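Local coordinates for protein acyl-CoA dehydrogenase (Thermus thermophilus, PDB 2Z1Q) that probably oxidises saturated acyl-CoA thioesters to their 2,3-dehydroacyl-CoA products, using bound flavin-adenine dinucleotide as cofactor, at residues R277-S282 with E308-I313; L301-L306 with A563-L568. All blocks are in the same frame, centred on the assembly; numbering follows the deposited sequence.

Contact 1 of 2, residues R277-S282 with E308-I313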
ATOM      1  N   ARG B 277      -9.603 -13.375   4.802  1.00 25.38           N
ATOM      2  CA  ARG B 277      -8.719 -13.828   5.868  1.00 27.52           C
ATOM      3  C   ARG B 277      -8.135 -12.644   6.617  1.00 27.24           C
ATOM      4  O   ARG B 277      -8.101 -12.636   7.849  1.00 26.41           O
ATOM      5  CB  ARG B 277      -7.574 -14.672   5.310  1.00 31.61           C
ATOM      6  CG  ARG B 277      -8.027 -15.735   4.360  1.00 37.47           C
ATOM      7  CD  ARG B 277      -9.041 -16.646   5.026  1.00 42.10           C
ATOM      8  NE  ARG B 277     -10.024 -17.118   4.061  1.00 48.01           N
ATOM      9  CZ  ARG B 277      -9.748 -17.921   3.041  1.00 49.83           C
ATOM     10  NH1 ARG B 277      -8.507 -18.351   2.842  1.00 49.83           N
ATOM     11  NH2 ARG B 277     -10.713 -18.278   2.206  1.00 50.96           N
ATOM     12  N   ALA B 278      -7.655 -11.655   5.868  1.00 26.28           N
ATOM     13  CA  ALA B 278      -7.071 -10.469   6.484  1.00 25.36           C
ATOM     14  C   ALA B 278      -8.131  -9.780   7.340  1.00 26.30           C
ATOM     15  O   ALA B 278      -7.815  -9.198   8.381  1.00 25.66           O
ATOM     16  CB  ALA B 278      -6.553  -9.513   5.407  1.00 22.84           C
ATOM     17  N   LEU B 279      -9.387  -9.851   6.895  1.00 27.15           N
ATOM     18  CA  LEU B 279     -10.482  -9.233   7.640  1.00 27.50           C
ATOM     19  C   LEU B 279     -10.730 -10.000   8.940  1.00 27.45           C
ATOM     20  O   LEU B 279     -10.925  -9.389   9.988  1.00 28.21           O
ATOM     21  CB  LEU B 279     -11.765  -9.201   6.795  1.00 28.11           C
ATOM     22  CG  LEU B 279     -12.751  -8.029   6.987  1.00 29.66           C
ATOM     23  CD1 LEU B 279     -14.078  -8.369   6.323  1.00 28.98           C
ATOM     24  CD2 LEU B 279     -12.991  -7.757   8.450  1.00 30.25           C
ATOM     25  N   GLU B 280     -10.710 -11.332   8.879  1.00 28.25           N
ATOM     26  CA  GLU B 280     -10.912 -12.151  10.080  1.00 29.27           C
ATOM     27  C   GLU B 280      -9.853 -11.766  11.101  1.00 27.41           C
ATOM     28  O   GLU B 280     -10.157 -11.534  12.276  1.00 27.39           O
ATOM     29  CB  GLU B 280     -10.782 -13.648   9.760  1.00 31.33           C
ATOM     30  CG  GLU B 280     -11.741 -14.141   8.694  1.00 38.70           C
ATOM     31  CD  GLU B 280     -11.575 -15.622   8.384  1.00 42.51           C
ATOM     32  OE1 GLU B 280     -12.311 -16.129   7.507  1.00 44.82           O
ATOM     33  OE2 GLU B 280     -10.713 -16.277   9.015  1.00 45.26           O
ATOM     34  N   LEU B 281      -8.603 -11.703  10.645  1.00 26.00           N
ATOM     35  CA  LEU B 281      -7.491 -11.336  11.514  1.00 25.54           C
ATOM     36  C   LEU B 281      -7.713  -9.948  12.110  1.00 24.03           C
ATOM     37  O   LEU B 281      -7.519  -9.746  13.307  1.00 25.75           O
ATOM     38  CB  LEU B 281      -6.150 -11.348  10.755  1.00 21.06           C
ATOM     39  CG  LEU B 281      -5.573 -12.692  10.282  1.00 22.49           C
ATOM     40  CD1 LEU B 281      -4.286 -12.449   9.500  1.00 20.33           C
ATOM     41  CD2 LEU B 281      -5.294 -13.591  11.471  1.00 19.06           C
ATOM     42  N   SER B 282      -8.118  -8.997  11.271  1.00 22.71           N
ATOM     43  CA  SER B 282      -8.343  -7.623  11.722  1.00 24.12           C
ATOM     44  C   SER B 282      -9.506  -7.538  12.721  1.00 26.03           C
ATOM     45  O   SER B 282      -9.395  -6.872  13.758  1.00 24.93           O
ATOM     46  CB  SER B 282      -8.640  -6.710  10.527  1.00 22.09           C
ATOM     47  OG  SER B 282      -7.560  -6.675   9.618  1.00 26.61           O
ATOM     48  N   GLU B 308     -15.332  -0.307   5.747  1.00 25.65           N
ATOM     49  CA  GLU B 308     -14.893  -0.161   4.358  1.00 25.89           C
ATOM     50  C   GLU B 308     -14.348  -1.494   3.837  1.00 24.22           C
ATOM     51  O   GLU B 308     -14.603  -1.869   2.698  1.00 26.45           O
ATOM     52  CB  GLU B 308     -13.820   0.944   4.244  1.00 25.57           C
ATOM     53  CG  GLU B 308     -13.404   1.249   2.822  1.00 26.74           C
ATOM     54  CD  GLU B 308     -14.547   1.764   1.964  1.00 29.39           C
ATOM     55  OE1 GLU B 308     -14.475   1.633   0.719  1.00 26.98           O
ATOM     56  OE2 GLU B 308     -15.520   2.311   2.530  1.00 27.82           O
ATOM     57  N   MET B 309     -13.601  -2.214   4.667  1.00 23.83           N
ATOM     58  CA  MET B 309     -13.064  -3.510   4.253  1.00 22.70           C
ATOM     59  C   MET B 309     -14.171  -4.478   3.834  1.00 22.12           C
ATOM     60  O   MET B 309     -14.111  -5.074   2.753  1.00 23.03           O
ATOM     61  CB  MET B 309     -12.248  -4.130   5.390  1.00 24.43           C
ATOM     62  CG  MET B 309     -10.900  -3.484   5.615  1.00 25.62           C
ATOM     63  SD  MET B 309     -10.141  -4.085   7.129  1.00 34.37           S
ATOM     64  CE  MET B 309      -9.997  -2.605   7.987  1.00 28.59           C
ATOM     65  N   ALA B 310     -15.187  -4.639   4.677  1.00 22.66           N
ATOM     66  CA  ALA B 310     -16.296  -5.541   4.366  1.00 23.86           C
ATOM     67  C   ALA B 310     -17.020  -5.079   3.107  1.00 24.40           C
ATOM     68  O   ALA B 310     -17.445  -5.874   2.285  1.00 26.29           O
ATOM     69  CB  ALA B 310     -17.267  -5.605   5.539  1.00 23.47           C
ATOM     70  N   SER B 311     -17.143  -3.776   2.934  1.00 25.46           N
ATOM     71  CA  SER B 311     -17.810  -3.284   1.753  1.00 25.53           C
ATOM     72  C   SER B 311     -17.039  -3.621   0.468  1.00 26.11           C
ATOM     73  O   SER B 311     -17.621  -4.164  -0.475  1.00 25.53           O
ATOM     74  CB  SER B 311     -18.027  -1.773   1.858  1.00 25.05           C
ATOM     75  OG  SER B 311     -18.645  -1.282   0.681  1.00 25.84           O
ATOM     76  N   ARG B 312     -15.739  -3.322   0.418  1.00 24.35           N
ATOM     77  CA  ARG B 312     -14.991  -3.616  -0.801  1.00 24.32           C
ATOM     78  C   ARG B 312     -14.931  -5.116  -1.084  1.00 24.04           C
ATOM     79  O   ARG B 312     -15.016  -5.543  -2.228  1.00 25.49           O
ATOM     80  CB  ARG B 312     -13.601  -3.003  -0.719  1.00 24.28           C
ATOM     81  CG  ARG B 312     -13.637  -1.511  -0.400  1.00 25.72           C
ATOM     82  CD  ARG B 312     -12.362  -0.817  -0.817  1.00 27.17           C
ATOM     83  NE  ARG B 312     -12.193   0.475  -0.156  1.00 28.25           N
ATOM     84  CZ  ARG B 312     -11.205   1.325  -0.423  1.00 30.13           C
ATOM     85  NH1 ARG B 312     -11.121   2.478   0.225  1.00 28.79           N
ATOM     86  NH2 ARG B 312     -10.303   1.021  -1.354  1.00 30.74           N
ATOM     87  N   ILE B 313     -14.807  -5.922  -0.044  1.00 23.85           N
ATOM     88  CA  ILE B 313     -14.778  -7.361  -0.250  1.00 24.75           C
ATOM     89  C   ILE B 313     -16.108  -7.838  -0.854  1.00 25.41           C
ATOM     90  O   ILE B 313     -16.116  -8.657  -1.774  1.00 26.13           O
ATOM     91  CB  ILE B 313     -14.520  -8.092   1.082  1.00 23.82           C
ATOM     92  CG1 ILE B 313     -13.109  -7.771   1.586  1.00 20.44           C
ATOM     93  CG2 ILE B 313     -14.709  -9.576   0.897  1.00 21.03           C
ATOM     94  CD1 ILE B 313     -12.888  -8.207   3.016  1.00 21.79           C
TER
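Leu-279 reaches from helix 252-288 to Met-309, Ala-310 and Ile-313 of helix 300-331, joining two neighbouring, nearly antiparallel helices of the all-helical C-terminal domain of the acyl-CoA dehydrogenase fold. The segment axes make an angle of 162° and approach to 10.6 Å at the closest, a wide spacing that is bridged by side chains, without a hydrogen bond across. The tight part lies at Leu-279 CD1, which comes within 3.5 Å of Ile-313 CD1, the two side chains running aslant to one another. In Ile-313, CG1 lies anti to the carbonyl carbon (chi1 -66°), and the extended chi2 carries CD1 up to the leucine. The same CD1 of Leu-279 rests 4.1 Å from CA of Ala-310, while Leu-279 CG faces Met-309 CB.

Packing is looser towards Ser-282, whose OG is 4.4 Å from Met-309 SD; Ile-372 of helix 348-372 touches both of these side chains. Arg-277 and Arg-312, partly exposed, take no part in the packing: Arg-277 pairs with Glu-99, and Arg-312 NE with Glu-308 OE1, Glu-308 OE2 having a second partner in Arg-560. At buried Ser-282, OG donates back into its own helix, reaching Ala-278 O at 2.8 Å from the carbonyl face opposite that used by Ser-282 N.

Contact 2 of 2, residues L301-L306 with A563-L568. With FAD (flavin-adenine dinucleotide), chain C.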
ATOM      1  N   LEU B 301     -12.445   5.464  14.068  1.00 27.55           N
ATOM      2  CA  LEU B 301     -11.514   5.218  12.957  1.00 26.40           C
ATOM      3  C   LEU B 301     -11.284   3.740  12.640  1.00 28.31           C
ATOM      4  O   LEU B 301     -11.092   3.378  11.476  1.00 28.49           O
ATOM      5  CB  LEU B 301     -10.181   5.922  13.214  1.00 27.98           C
ATOM      6  CG  LEU B 301     -10.273   7.451  13.296  1.00 27.69           C
ATOM      7  CD1 LEU B 301      -8.918   8.045  13.618  1.00 27.00           C
ATOM      8  CD2 LEU B 301     -10.791   8.005  11.983  1.00 28.52           C
ATOM      9  N   ILE B 302     -11.290   2.885  13.658  1.00 27.80           N
ATOM     10  CA  ILE B 302     -11.112   1.467  13.392  1.00 27.60           C
ATOM     11  C   ILE B 302     -12.388   0.951  12.735  1.00 27.00           C
ATOM     12  O   ILE B 302     -12.322   0.184  11.770  1.00 26.96           O
ATOM     13  CB  ILE B 302     -10.882   0.666  14.668  1.00 28.12           C
ATOM     14  CG1 ILE B 302      -9.586   1.120  15.318  1.00 30.27           C
ATOM     15  CG2 ILE B 302     -10.835  -0.807  14.366  1.00 24.93           C
ATOM     16  CD1 ILE B 302      -9.754   2.374  16.078  1.00 34.41           C
ATOM     17  N   GLN B 303     -13.546   1.379  13.249  1.00 26.01           N
ATOM     18  CA  GLN B 303     -14.827   0.945  12.697  1.00 25.08           C
ATOM     19  C   GLN B 303     -14.923   1.359  11.230  1.00 25.63           C
ATOM     20  O   GLN B 303     -15.428   0.610  10.395  1.00 26.83           O
ATOM     21  CB  GLN B 303     -15.996   1.542  13.486  1.00 28.01           C
ATOM     22  CG  GLN B 303     -16.031   1.183  14.973  1.00 29.56           C
ATOM     23  CD  GLN B 303     -17.432   0.820  15.437  1.00 33.17           C
ATOM     24  OE1 GLN B 303     -18.407   1.470  15.057  1.00 33.94           O
ATOM     25  NE2 GLN B 303     -17.539  -0.219  16.263  1.00 34.27           N
ATOM     26  N   GLN B 304     -14.432   2.548  10.910  1.00 25.40           N
ATOM     27  CA  GLN B 304     -14.462   3.008   9.531  1.00 25.57           C
ATOM     28  C   GLN B 304     -13.671   2.027   8.635  1.00 23.44           C
ATOM     29  O   GLN B 304     -14.118   1.670   7.552  1.00 21.97           O
ATOM     30  CB  GLN B 304     -13.887   4.426   9.450  1.00 25.63           C
ATOM     31  CG  GLN B 304     -13.656   4.935   8.042  1.00 27.98           C
ATOM     32  CD  GLN B 304     -13.120   6.359   8.036  1.00 29.37           C
ATOM     33  OE1 GLN B 304     -13.864   7.314   8.238  1.00 31.43           O
ATOM     34  NE2 GLN B 304     -11.821   6.503   7.809  1.00 30.73           N
ATOM     35  N   LYS B 305     -12.505   1.586   9.097  1.00 21.85           N
ATOM     36  CA  LYS B 305     -11.698   0.649   8.306  1.00 22.83           C
ATOM     37  C   LYS B 305     -12.431  -0.682   8.125  1.00 20.79           C
ATOM     38  O   LYS B 305     -12.596  -1.167   7.004  1.00 24.70           O
ATOM     39  CB  LYS B 305     -10.358   0.404   9.002  1.00 22.28           C
ATOM     40  CG  LYS B 305      -9.521   1.644   9.238  1.00 21.51           C
ATOM     41  CD  LYS B 305      -8.203   1.232   9.853  1.00 21.56           C
ATOM     42  CE  LYS B 305      -7.463   2.404  10.483  1.00 18.78           C
ATOM     43  NZ  LYS B 305      -7.130   3.425   9.479  1.00 19.24           N
ATOM     44  N   LEU B 306     -12.872  -1.258   9.240  1.00 21.85           N
ATOM     45  CA  LEU B 306     -13.601  -2.529   9.261  1.00 22.29           C
ATOM     46  C   LEU B 306     -14.837  -2.483   8.368  1.00 22.89           C
ATOM     47  O   LEU B 306     -15.144  -3.451   7.675  1.00 21.50           O
ATOM     48  CB  LEU B 306     -14.020  -2.880  10.699  1.00 21.77           C
ATOM     49  CG  LEU B 306     -12.898  -3.231  11.681  1.00 22.42           C
ATOM     50  CD1 LEU B 306     -13.465  -3.355  13.087  1.00 22.38           C
ATOM     51  CD2 LEU B 306     -12.216  -4.529  11.247  1.00 20.68           C
ATOM     52  N   ALA B 563     -21.709  -1.709   9.439  1.00 29.47           N
ATOM     53  CA  ALA B 563     -20.980  -2.842   8.860  1.00 29.09           C
ATOM     54  C   ALA B 563     -19.930  -3.340   9.863  1.00 28.30           C
ATOM     55  O   ALA B 563     -19.773  -4.545  10.071  1.00 27.88           O
ATOM     56  CB  ALA B 563     -20.305  -2.407   7.555  1.00 27.96           C
ATOM     57  N   ALA B 564     -19.226  -2.391  10.474  1.00 27.83           N
ATOM     58  CA  ALA B 564     -18.205  -2.686  11.480  1.00 30.03           C
ATOM     59  C   ALA B 564     -18.808  -3.567  12.563  1.00 30.79           C
ATOM     60  O   ALA B 564     -18.321  -4.668  12.821  1.00 33.06           O
ATOM     61  CB  ALA B 564     -17.683  -1.379  12.099  1.00 27.31           C
ATOM     62  N   GLU B 565     -19.875  -3.079  13.192  1.00 32.32           N
ATOM     63  CA  GLU B 565     -20.551  -3.835  14.242  1.00 32.53           C
ATOM     64  C   GLU B 565     -20.796  -5.270  13.782  1.00 31.90           C
ATOM     65  O   GLU B 565     -20.540  -6.222  14.527  1.00 32.90           O
ATOM     66  CB  GLU B 565     -21.878  -3.165  14.616  1.00 33.79           C
ATOM     67  CG  GLU B 565     -21.736  -1.809  15.329  1.00 35.82           C
ATOM     68  CD  GLU B 565     -20.925  -1.904  16.619  1.00 38.34           C
ATOM     69  OE1 GLU B 565     -20.751  -3.034  17.132  1.00 38.75           O
ATOM     70  OE2 GLU B 565     -20.472  -0.853  17.127  1.00 38.39           O
ATOM     71  N   ALA B 566     -21.268  -5.425  12.548  1.00 30.08           N
ATOM     72  CA  ALA B 566     -21.531  -6.750  11.996  1.00 31.64           C
ATOM     73  C   ALA B 566     -20.231  -7.548  11.843  1.00 31.66           C
ATOM     74  O   ALA B 566     -20.210  -8.765  12.040  1.00 31.61           O
ATOM     75  CB  ALA B 566     -22.223  -6.628  10.647  1.00 29.86           C
ATOM     76  N   VAL B 567     -19.154  -6.850  11.480  1.00 31.89           N
ATOM     77  CA  VAL B 567     -17.853  -7.485  11.302  1.00 30.51           C
ATOM     78  C   VAL B 567     -17.372  -8.005  12.648  1.00 30.64           C
ATOM     79  O   VAL B 567     -16.998  -9.172  12.774  1.00 28.93           O
ATOM     80  CB  VAL B 567     -16.814  -6.484  10.705  1.00 30.35           C
ATOM     81  CG1 VAL B 567     -15.399  -7.066  10.784  1.00 30.28           C
ATOM     82  CG2 VAL B 567     -17.156  -6.195   9.250  1.00 28.91           C
ATOM     83  N   LEU B 568     -17.391  -7.142  13.659  1.00 30.74           N
ATOM     84  CA  LEU B 568     -16.953  -7.535  14.991  1.00 31.50           C
ATOM     85  C   LEU B 568     -17.850  -8.628  15.541  1.00 33.06           C
ATOM     86  O   LEU B 568     -17.401  -9.480  16.304  1.00 31.82           O
ATOM     87  CB  LEU B 568     -16.951  -6.329  15.931  1.00 31.61           C
ATOM     88  CG  LEU B 568     -15.926  -5.233  15.614  1.00 33.20           C
ATOM     89  CD1 LEU B 568     -16.140  -4.020  16.500  1.00 32.80           C
ATOM     90  CD2 LEU B 568     -14.526  -5.786  15.811  1.00 31.19           C
TER
HETATM   91  PA  FAD C 700      -2.198  -1.246  18.753  1.00 59.87           P
HETATM   92  O1A FAD C 700      -1.192  -1.746  17.847  1.00 60.73           O
HETATM   93  O2A FAD C 700      -2.124  -1.445  20.341  1.00 55.74           O
HETATM   94  O5B FAD C 700      -3.086  -0.054  18.225  1.00 56.88           O
HETATM   95  C5B FAD C 700      -4.071  -0.525  17.317  1.00 57.58           C
HETATM   96  C4B FAD C 700      -4.880   0.709  17.113  1.00 59.97           C
HETATM   97  O4B FAD C 700      -4.469   1.998  17.421  1.00 60.21           O
HETATM   98  C3B FAD C 700      -5.926   0.813  15.920  1.00 61.92           C
HETATM   99  O3B FAD C 700      -7.141   0.131  16.264  1.00 64.25           O
HETATM  100  C2B FAD C 700      -5.974   2.389  15.953  1.00 61.99           C
HETATM  101  O2B FAD C 700      -7.177   2.983  15.431  1.00 66.06           O
HETATM  102  C1B FAD C 700      -5.802   2.353  17.424  1.00 57.90           C
HETATM  103  N9A FAD C 700      -6.192   3.452  18.282  1.00 54.53           N
HETATM  104  C8A FAD C 700      -5.611   3.630  19.512  1.00 52.94           C
HETATM  105  N7A FAD C 700      -6.130   4.627  20.122  1.00 53.65           N
HETATM  106  C5A FAD C 700      -7.065   5.192  19.332  1.00 54.27           C
HETATM  107  C6A FAD C 700      -7.940   6.306  19.452  1.00 54.53           C
HETATM  108  N6A FAD C 700      -7.912   7.069  20.598  1.00 56.33           N
HETATM  109  N1A FAD C 700      -8.777   6.590  18.410  1.00 54.59           N
HETATM  110  C2A FAD C 700      -8.816   5.838  17.312  1.00 53.76           C
HETATM  111  N3A FAD C 700      -8.020   4.791  17.174  1.00 52.69           N
HETATM  112  C4A FAD C 700      -7.122   4.426  18.133  1.00 53.72           C
HETATM  113  N1  FAD C 700       8.586   2.306  21.219  1.00 29.62           N
HETATM  114  C2  FAD C 700       9.400   2.972  22.043  1.00 29.29           C
HETATM  115  O2  FAD C 700       8.962   3.323  23.134  1.00 27.79           O
HETATM  116  N3  FAD C 700      10.698   3.262  21.732  1.00 30.25           N
HETATM  117  C4  FAD C 700      11.265   2.879  20.533  1.00 29.85           C
HETATM  118  O4  FAD C 700      12.422   3.130  20.262  1.00 30.41           O
HETATM  119  C4X FAD C 700      10.424   2.121  19.590  1.00 32.26           C
HETATM  120  N5  FAD C 700      10.869   1.665  18.414  1.00 33.51           N
HETATM  121  C5X FAD C 700      10.086   0.920  17.590  1.00 34.83           C
HETATM  122  C6  FAD C 700      10.603   0.383  16.349  1.00 36.95           C
HETATM  123  C7  FAD C 700       9.782  -0.415  15.539  1.00 35.96           C
HETATM  124  C7M FAD C 700      10.358  -0.994  14.266  1.00 36.11           C
HETATM  125  C8  FAD C 700       8.423  -0.677  15.905  1.00 36.19           C
HETATM  126  C8M FAD C 700       7.520  -1.539  15.050  1.00 35.16           C
HETATM  127  C9  FAD C 700       7.906  -0.157  17.085  1.00 34.93           C
HETATM  128  C9A FAD C 700       8.718   0.659  17.945  1.00 36.28           C
HETATM  129  N10 FAD C 700       8.200   1.138  19.174  1.00 36.90           N
HETATM  130  C10 FAD C 700       8.996   1.859  20.019  1.00 33.97           C
HETATM  131  C1' FAD C 700       6.821   0.802  19.466  1.00 41.31           C
HETATM  132  C2' FAD C 700       5.772   1.887  19.206  1.00 44.68           C
HETATM  133  O2' FAD C 700       5.927   3.000  20.093  1.00 47.95           O
HETATM  134  C3' FAD C 700       4.521   1.142  19.463  1.00 46.88           C
HETATM  135  O3' FAD C 700       4.458   0.054  18.499  1.00 46.87           O
HETATM  136  C4' FAD C 700       3.264   1.938  19.291  1.00 46.15           C
HETATM  137  O4' FAD C 700       3.193   3.045  20.199  1.00 47.10           O
HETATM  138  C5' FAD C 700       2.255   0.867  19.540  1.00 45.63           C
HETATM  139  O5' FAD C 700       0.968   1.226  19.385  1.00 41.09           O
HETATM  140  P   FAD C 700       0.291  -0.231  19.472  1.00 43.21           P
HETATM  141  O1P FAD C 700       0.966  -1.129  18.512  1.00 39.40           O
HETATM  142  O2P FAD C 700       0.458  -0.832  20.981  1.00 40.36           O
HETATM  143  O3P FAD C 700      -1.256   0.070  19.038  1.00 48.29           O
HETATM  144  O   HOH W   1     -21.029   1.199  15.743  1.00 36.37           O
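With CG anti to the carbonyl carbon (chi1 -59°) and a bend at chi2, Gln-303 brings its amide to Glu-565, whose own bend at chi2 (-58°) folds the carboxylate back from a CB that points away. Gln-303 NE2 donates to Glu-565 OE2 over 3.1 Å, nearly straight at the hydrogen. The acceptor lies in the amide plane, yet the donor stands above the carboxylate plane. One water donates to both Gln-303 OE1 and Glu-565 OE2, closing a second path between the same groups. Gln-303 NE2 also bonds to Gly-297 O; gripped at nitrogen and oxygen alike, the amide should be restrained in its rotation.

Next to these polar groups the helices come close at a small residue: Ala-564 CB sits 3.6 Å from Gln-303 CB and 3.5 Å from Gln-303 O, consistent with an axis separation of 8.3 Å. Leu-306 completes the apolar part by dividing its branches. Its CD1 meets Leu-568 CD2 at 3.8 Å, the side chains at about a right angle, while its CD2 faces Val-567 CG1 at 4.1 Å.

Segment 301-306 also bears Ile-302 of the flavin-adenine dinucleotide pocket, and segment 563-568, near the C-terminus, packs across it almost perpendicularly (82°). Helix 252-288 packs on Val-567 and Leu-568, helix 348-372 receives Lys-305 and Leu-306, and the second subunit reaches Leu-301, Gln-304 and Lys-305.

How the contacts relate
Contacts 1 and 2 are adjacent parts of one buried helical cluster, their centres 9 Å apart and both built on helix 300-331. Val-567 of contact 2 is the main link: its CG1 lies 3.4 Å from Leu-279 CD2 and its CG2 lies 3.8 Å from Ala-310 CB, so helix 556-570 touches both helices of contact 1. A looser link joins Ser-282 CB to Leu-306 CD2 at 4.2 Å. Towards the cofactor, 301-306 supplies Ile-302 to the flavin-adenine dinucleotide pocket, on the ribose and adenine side, whereas the nearest atoms of the Ser-282 side chain and the cofactor are about 9 Å apart. Gly-375 and Arg-289 of this chain and Thr-149 of the second subunit also bind it.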